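Local coordinates for Lmo0135 protein (Listeria monocytogenes EGD-e, PDB 5ISU) that is the substrate-binding protein CtaP of an ABC transporter and probably takes part in peptide uptake, at residues V24-P28 / I213-Q217; N32-A36 / Q108-N112; R477-A483 / K497-T501. One frame throughout, in Å; residues are numbered along the deposited sequence.

In the fold
The three contacts lie apart in a solute-binding protein of family 5. Contact 1 joins the ends of the two parallel strands 19-24 and 208-213. The chain that leaves it at Pro28 runs on to contact 2, where the loop before helix 39-48 meets the loop after helix 93-104. Contact 2 opens and closes between the two segments of contact 1, yet their centres are 23 Å apart. Contact 3 pairs two short strands near the C-terminus. Its nearest atoms are about 13 Å from contact 1 and about 20 Å from contact 2. Strand 19-24 links contacts 1 and 3: it ends in contact 1, and its Leu20 touches Tyr478 and Leu498 of contact 3.

Contact 1 (V24-P28 / I213-Q217)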
# COMPACT_ATOMS: atom_id res chain seq x y z
N VAL A 24 6.57 4.09 16.32
CA VAL A 24 5.35 3.89 15.54
C VAL A 24 4.27 4.77 16.17
O VAL A 24 4.42 5.22 17.32
CB VAL A 24 4.92 2.42 15.46
CG1 VAL A 24 5.98 1.62 14.75
CG2 VAL A 24 4.65 1.84 16.83
N THR A 25 3.19 5.01 15.45
CA THR A 25 2.16 5.94 15.91
C THR A 25 0.98 5.39 16.72
O THR A 25 0.41 6.14 17.52
CB THR A 25 1.59 6.73 14.71
OG1 THR A 25 1.00 5.83 13.77
CG2 THR A 25 2.70 7.55 14.04
N GLY A 26 0.62 4.13 16.52
CA GLY A 26 -0.51 3.54 17.24
C GLY A 26 -0.27 2.11 17.67
O GLY A 26 0.83 1.58 17.47
N ASP A 27 -1.29 1.50 18.28
CA ASP A 27 -1.22 0.11 18.72
C ASP A 27 -1.45 -0.81 17.55
O ASP A 27 -2.25 -0.51 16.67
CB ASP A 27 -2.29 -0.24 19.78
CG ASP A 27 -2.01 0.36 21.15
OD1 ASP A 27 -2.39 1.54 21.38
OD2 ASP A 27 -1.48 -0.38 22.02
N PRO A 28 -0.77 -1.97 17.56
CA PRO A 28 -1.04 -2.90 16.49
C PRO A 28 -2.40 -3.58 16.72
O PRO A 28 -2.97 -3.46 17.80
CB PRO A 28 0.08 -3.91 16.62
CG PRO A 28 0.34 -3.96 18.09
CD PRO A 28 0.07 -2.57 18.61
N ILE A 213 5.50 3.06 20.94
CA ILE A 213 4.26 3.73 20.53
C ILE A 213 4.17 5.18 21.03
O ILE A 213 3.90 5.39 22.19
CB ILE A 213 3.04 2.92 21.05
CG1 ILE A 213 3.12 1.47 20.57
CG2 ILE A 213 1.74 3.58 20.60
CD1 ILE A 213 2.02 0.58 21.10
N THR A 214 4.39 6.16 20.15
CA THR A 214 4.28 7.58 20.51
C THR A 214 3.58 8.33 19.37
O THR A 214 4.11 8.47 18.25
CB THR A 214 5.64 8.26 20.84
OG1 THR A 214 6.37 7.46 21.79
CG2 THR A 214 5.43 9.69 21.43
N LYS A 215 2.38 8.83 19.70
CA LYS A 215 1.47 9.53 18.79
C LYS A 215 1.92 10.97 18.43
O LYS A 215 2.09 11.30 17.26
CB LYS A 215 0.10 9.55 19.46
CG LYS A 215 -1.09 9.98 18.61
CD LYS A 215 -2.38 9.73 19.39
CE LYS A 215 -3.62 10.08 18.59
NZ LYS A 215 -3.72 11.54 18.32
N ASP A 216 2.14 11.80 19.45
CA ASP A 216 2.56 13.20 19.23
C ASP A 216 3.92 13.29 18.52
O ASP A 216 4.94 12.85 19.07
CB ASP A 216 2.56 13.97 20.55
CG ASP A 216 2.75 15.48 20.37
OD1 ASP A 216 3.90 15.93 20.17
OD2 ASP A 216 1.75 16.22 20.49
N GLN A 217 3.94 13.87 17.32
CA GLN A 217 5.17 13.98 16.53
C GLN A 217 6.22 14.93 17.12
O GLN A 217 7.40 14.66 17.00
CB GLN A 217 4.87 14.33 15.07
CG GLN A 217 4.17 13.19 14.33
CD GLN A 217 5.08 11.99 14.08
OE1 GLN A 217 5.04 10.99 14.81
NE2 GLN A 217 5.96 12.12 13.09
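At the edge of a mixed four-stranded sheet, Val24 and Ile213 form a parallel bridge where strands 19-24 and 208-213 both end. Thr214 N donates to Val24 O at 3.0 Å, with an N-H...O angle of 158°. The same oxygen takes a CA-H...O contact from Ile213 CA at 3.5 Å. Val24 is also backbone-bonded to Arg212.

Both side chains of the bridge lie on one face of the sheet. They pass each other at a slant, with Val24 CG2 4.1 Å from Ile213 CG1. Ile213 does most of the touching. Its CG1 turns to the side opposite its own carbonyl carbon (chi1 -55°), and chi2 is extended at 176°. This carries CD1 along the loop that follows Val24. Ile213 CG2 lies 3.8 Å from Gly26 O. Ile213 CD1 reaches the carboxylate of Asp27, 3.7 Å from OD2, and the two side chains meet at about a right angle. Ile213 CD1 only just meets Pro28 CD, at 4.5 Å. The ring of Pro28 also packs on Val40, Thr41 and Ile44 of helix 39-48.

Asp27 OD2 accepts hydrogen bonds from Gly188 N and Tyr185 OH. The methyl of Ile213 therefore packs beside an oxygen whose polar needs are met elsewhere, and across the segments the grip is one backbone bond plus van der Waals packing, largely round Ile213.

Contact 2 (N32-A36 / Q108-N112); sequences NPNYA and QNSPN
The Tyr35 ring turns one edge to the backbone of Gln108 and Asn109, its hydroxyl meeting Gln108 O. Both carbonyl oxygens lie at the ring edge, near its plane. Tyr35 OH donates to Gln108 O at 2.9 Å. The hydroxyl sits 32° out of that carbonyl's plane. Asn109 O lies 3.6 Å from Tyr35 CE1. A chi1 of -54° swings the ring away from its own carbonyl carbon and out to this backbone.

The Gln108 side chain crosses the tyrosine at a slant, its amide plane turned 64° from the ring. Its CB is 3.3 Å from Tyr35 OH. The amide itself is used elsewhere, with OE1 accepting from Ile165 N. The Pro111 side chain runs at about a right angle to that of Tyr35, and its CD comes within 3.8 Å of Tyr35 CD1.

The tyrosine stands on a tight turn in the loop before helix 39-48. Asn32 OD1 accepts from Asn34 N, an Asx turn, while Asn32 O accepts from both Tyr35 N and Ala36 N. The turn presents Asn34 O to the other loop. Ser110 OG, anti to the backbone N of its own residue, donates to Asn34 O at 2.8 Å, in the carbonyl plane on a lone pair. Pro111 CD also lies 3.4 Å from Asn34 O. Asn34 ND2 is hydrogen-bonded to Ser102 OG of helix 93-104.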
# COMPACT_ATOMS: atom_id res chain seq x y z
N ASN A 32 -1.01 -11.26 12.64
CA ASN A 32 -1.22 -12.52 11.92
C ASN A 32 -1.40 -12.13 10.45
O ASN A 32 -2.34 -11.40 10.12
CB ASN A 32 -2.45 -13.25 12.49
CG ASN A 32 -2.64 -14.65 11.91
OD1 ASN A 32 -2.64 -14.85 10.70
ND2 ASN A 32 -2.83 -15.61 12.78
N PRO A 33 -0.52 -12.63 9.56
CA PRO A 33 -0.57 -12.25 8.14
C PRO A 33 -1.84 -12.57 7.39
O PRO A 33 -2.05 -12.04 6.30
CB PRO A 33 0.62 -13.00 7.54
CG PRO A 33 0.88 -14.11 8.46
CD PRO A 33 0.56 -13.60 9.83
N ASN A 34 -2.66 -13.46 7.92
CA ASN A 34 -3.95 -13.76 7.29
C ASN A 34 -4.93 -12.58 7.46
O ASN A 34 -5.93 -12.51 6.77
CB ASN A 34 -4.60 -15.04 7.87
CG ASN A 34 -3.95 -16.32 7.37
OD1 ASN A 34 -2.90 -16.30 6.74
ND2 ASN A 34 -4.59 -17.45 7.64
N TYR A 35 -4.64 -11.66 8.39
CA TYR A 35 -5.55 -10.54 8.66
C TYR A 35 -4.89 -9.16 8.67
O TYR A 35 -5.58 -8.16 8.48
CB TYR A 35 -6.26 -10.78 10.01
CG TYR A 35 -6.95 -12.13 10.05
CD1 TYR A 35 -8.22 -12.30 9.50
CD2 TYR A 35 -6.31 -13.25 10.58
CE1 TYR A 35 -8.83 -13.54 9.50
CE2 TYR A 35 -6.91 -14.49 10.59
CZ TYR A 35 -8.17 -14.64 10.04
OH TYR A 35 -8.77 -15.87 10.05
N ALA A 36 -3.57 -9.08 8.88
CA ALA A 36 -2.91 -7.77 8.98
C ALA A 36 -3.15 -6.86 7.78
O ALA A 36 -2.91 -7.26 6.65
CB ALA A 36 -1.41 -7.95 9.19
N GLN A 108 -13.30 -18.29 8.52
CA GLN A 108 -12.20 -17.52 9.11
C GLN A 108 -12.25 -16.01 8.75
O GLN A 108 -11.51 -15.22 9.35
CB GLN A 108 -10.83 -18.12 8.72
CG GLN A 108 -10.59 -19.56 9.17
CD GLN A 108 -10.56 -19.76 10.69
OE1 GLN A 108 -10.48 -18.79 11.47
NE2 GLN A 108 -10.62 -21.02 11.12
N ASN A 109 -13.10 -15.63 7.78
CA ASN A 109 -13.23 -14.23 7.34
C ASN A 109 -11.89 -13.57 7.00
O ASN A 109 -11.61 -12.47 7.49
CB ASN A 109 -13.93 -13.37 8.41
CG ASN A 109 -15.38 -13.72 8.61
OD1 ASN A 109 -16.12 -14.06 7.66
ND2 ASN A 109 -15.83 -13.60 9.86
N SER A 110 -11.06 -14.24 6.20
CA SER A 110 -9.77 -13.64 5.81
C SER A 110 -9.99 -12.61 4.71
O SER A 110 -10.58 -12.94 3.70
CB SER A 110 -8.75 -14.69 5.32
OG SER A 110 -7.48 -14.05 5.04
N PRO A 111 -9.46 -11.38 4.89
CA PRO A 111 -9.67 -10.37 3.85
C PRO A 111 -8.99 -10.65 2.50
O PRO A 111 -9.39 -10.06 1.50
CB PRO A 111 -9.14 -9.07 4.49
CG PRO A 111 -8.28 -9.49 5.63
CD PRO A 111 -8.82 -10.81 6.09
N ASN A 112 -8.04 -11.58 2.45
CA ASN A 112 -7.32 -11.92 1.20
C ASN A 112 -7.89 -13.13 0.46
O ASN A 112 -7.31 -13.59 -0.53
CB ASN A 112 -5.84 -12.20 1.50
CG ASN A 112 -5.18 -11.08 2.28
OD1 ASN A 112 -4.37 -11.35 3.17
ND2 ASN A 112 -5.54 -9.83 1.99

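Contact 3 (R477-A483 / K497-T501)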
# COMPACT_ATOMS: atom_id res chain seq x y z
N ARG A 477 24.41 6.36 14.22
CA ARG A 477 25.24 5.28 14.72
C ARG A 477 24.89 3.91 14.08
O ARG A 477 25.63 2.93 14.26
CB ARG A 477 25.09 5.15 16.24
CG ARG A 477 25.38 6.41 17.05
CD ARG A 477 25.18 6.17 18.54
NE ARG A 477 23.88 5.57 18.81
CZ ARG A 477 23.48 5.10 19.99
NH1 ARG A 477 24.27 5.17 21.06
NH2 ARG A 477 22.26 4.56 20.10
N TYR A 478 23.78 3.83 13.33
CA TYR A 478 23.35 2.57 12.72
C TYR A 478 23.68 2.49 11.23
O TYR A 478 23.38 3.40 10.47
CB TYR A 478 21.84 2.35 12.92
CG TYR A 478 21.43 2.13 14.36
CD1 TYR A 478 21.24 3.20 15.21
CD2 TYR A 478 21.22 0.84 14.86
CE1 TYR A 478 20.88 3.01 16.53
CE2 TYR A 478 20.84 0.64 16.18
CZ TYR A 478 20.67 1.73 17.02
OH TYR A 478 20.31 1.57 18.34
N GLY A 479 24.29 1.38 10.81
CA GLY A 479 24.61 1.18 9.41
C GLY A 479 23.72 0.09 8.82
O GLY A 479 22.86 -0.48 9.52
N GLY A 480 23.92 -0.16 7.53
CA GLY A 480 23.22 -1.21 6.79
C GLY A 480 21.86 -0.89 6.22
O GLY A 480 21.12 -1.81 5.85
N GLN A 481 21.52 0.39 6.11
CA GLN A 481 20.21 0.79 5.58
C GLN A 481 20.00 0.34 4.12
O GLN A 481 18.87 0.01 3.73
CB GLN A 481 20.01 2.30 5.71
CG GLN A 481 20.92 3.17 4.85
CD GLN A 481 20.90 4.65 5.24
OE1 GLN A 481 21.09 5.01 6.41
NE2 GLN A 481 20.74 5.52 4.24
N LYS A 482 21.07 0.32 3.33
CA LYS A 482 21.01 -0.08 1.91
C LYS A 482 20.53 -1.55 1.83
O LYS A 482 19.55 -1.87 1.17
CB LYS A 482 22.40 0.07 1.26
CG LYS A 482 22.39 0.63 -0.16
CD LYS A 482 23.82 0.97 -0.60
CE LYS A 482 23.87 2.15 -1.58
NZ LYS A 482 23.05 1.98 -2.81
N ALA A 483 21.20 -2.40 2.60
CA ALA A 483 20.92 -3.81 2.66
C ALA A 483 19.57 -4.12 3.30
O ALA A 483 18.91 -5.08 2.90
CB ALA A 483 22.05 -4.53 3.41
N LYS A 497 19.54 -6.81 8.74
CA LYS A 497 20.71 -6.21 8.07
C LYS A 497 21.23 -4.93 8.76
O LYS A 497 22.36 -4.49 8.47
CB LYS A 497 20.40 -5.91 6.60
CG LYS A 497 19.88 -7.11 5.81
CD LYS A 497 20.73 -8.36 5.97
CE LYS A 497 20.10 -9.53 5.22
NZ LYS A 497 20.83 -10.80 5.53
N LEU A 498 20.44 -4.32 9.64
CA LEU A 498 20.92 -3.10 10.34
C LEU A 498 21.94 -3.49 11.40
O LEU A 498 21.90 -4.60 11.93
CB LEU A 498 19.76 -2.32 10.99
CG LEU A 498 18.69 -1.76 10.04
CD1 LEU A 498 17.61 -1.05 10.84
CD2 LEU A 498 19.30 -0.81 9.02
N TYR A 499 22.86 -2.59 11.71
CA TYR A 499 23.88 -2.89 12.72
C TYR A 499 24.28 -1.65 13.46
O TYR A 499 24.25 -0.56 12.90
CB TYR A 499 25.09 -3.60 12.09
CG TYR A 499 25.78 -2.84 10.97
CD1 TYR A 499 26.74 -1.86 11.24
CD2 TYR A 499 25.49 -3.12 9.63
CE1 TYR A 499 27.36 -1.16 10.21
CE2 TYR A 499 26.12 -2.43 8.59
CZ TYR A 499 27.05 -1.46 8.90
OH TYR A 499 27.67 -0.77 7.89
N LEU A 500 24.67 -1.80 14.72
CA LEU A 500 25.06 -0.67 15.55
C LEU A 500 26.57 -0.53 15.59
O LEU A 500 27.26 -1.48 15.93
CB LEU A 500 24.55 -0.85 16.98
CG LEU A 500 24.88 0.24 18.00
CD1 LEU A 500 24.29 1.58 17.59
CD2 LEU A 500 24.37 -0.17 19.37
N THR A 501 27.05 0.65 15.23
CA THR A 501 28.47 1.00 15.27
C THR A 501 28.71 1.81 16.55
O THR A 501 28.51 3.03 16.56
CB THR A 501 28.87 1.85 14.05
OG1 THR A 501 28.58 1.13 12.85
CG2 THR A 501 30.35 2.22 14.08
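Lys497 meets Ala483 where a small two-stranded antiparallel sheet, 478-479 with 499-500, runs on into helix 481-484. The aliphatic base of Lys497 packs on this short helix, with CB 3.8 Å from Ala483 CB. A bend at chi2 leads the rest of the chain away, and NZ forms a salt bridge with Asp201.

Leu498 comes next. Its CA makes a CA-H...O contact with Gly479 O. Its CD2 sits beside the carbonyl oxygens of Gly479 and Gly480, 3.6 Å from Gly479 O. The side chain also touches Leu20 of strand 19-24.

Tyr499 pairs with Gly479 through two backbone bonds. Gly479 N donates to Tyr499 O at 2.9 Å, and Tyr499 N returns a bond to Gly479 O at 3.0 Å. With CG between its own N and carbonyl carbon (chi1 57°), the ring folds back across the glycine backbone. Gly479 CA is 3.8 Å from the ring centroid, a CH-pi contact over the face. Gly479 has no side chain to hold the ring off, so backbone and aromatic face meet directly. Gly480 N lies 3.3 Å from Tyr499 CE2. Gly480 has a positive phi and is the N-cap of the helix.

Leu500 faces Tyr478 in a non-hydrogen-bonded pair. Its CD1 sits over one face of the Tyr478 ring, 15° off the ring normal, in a second CH-pi contact. The same methyl lies over a face of the Arg477 guanidinium. Tyr478 OH is hydrogen-bonded to Ser19 O.

At Thr501 the pairing closes: Thr501 N donates to Arg477 O at 2.9 Å, with an N-H...O angle of 164°.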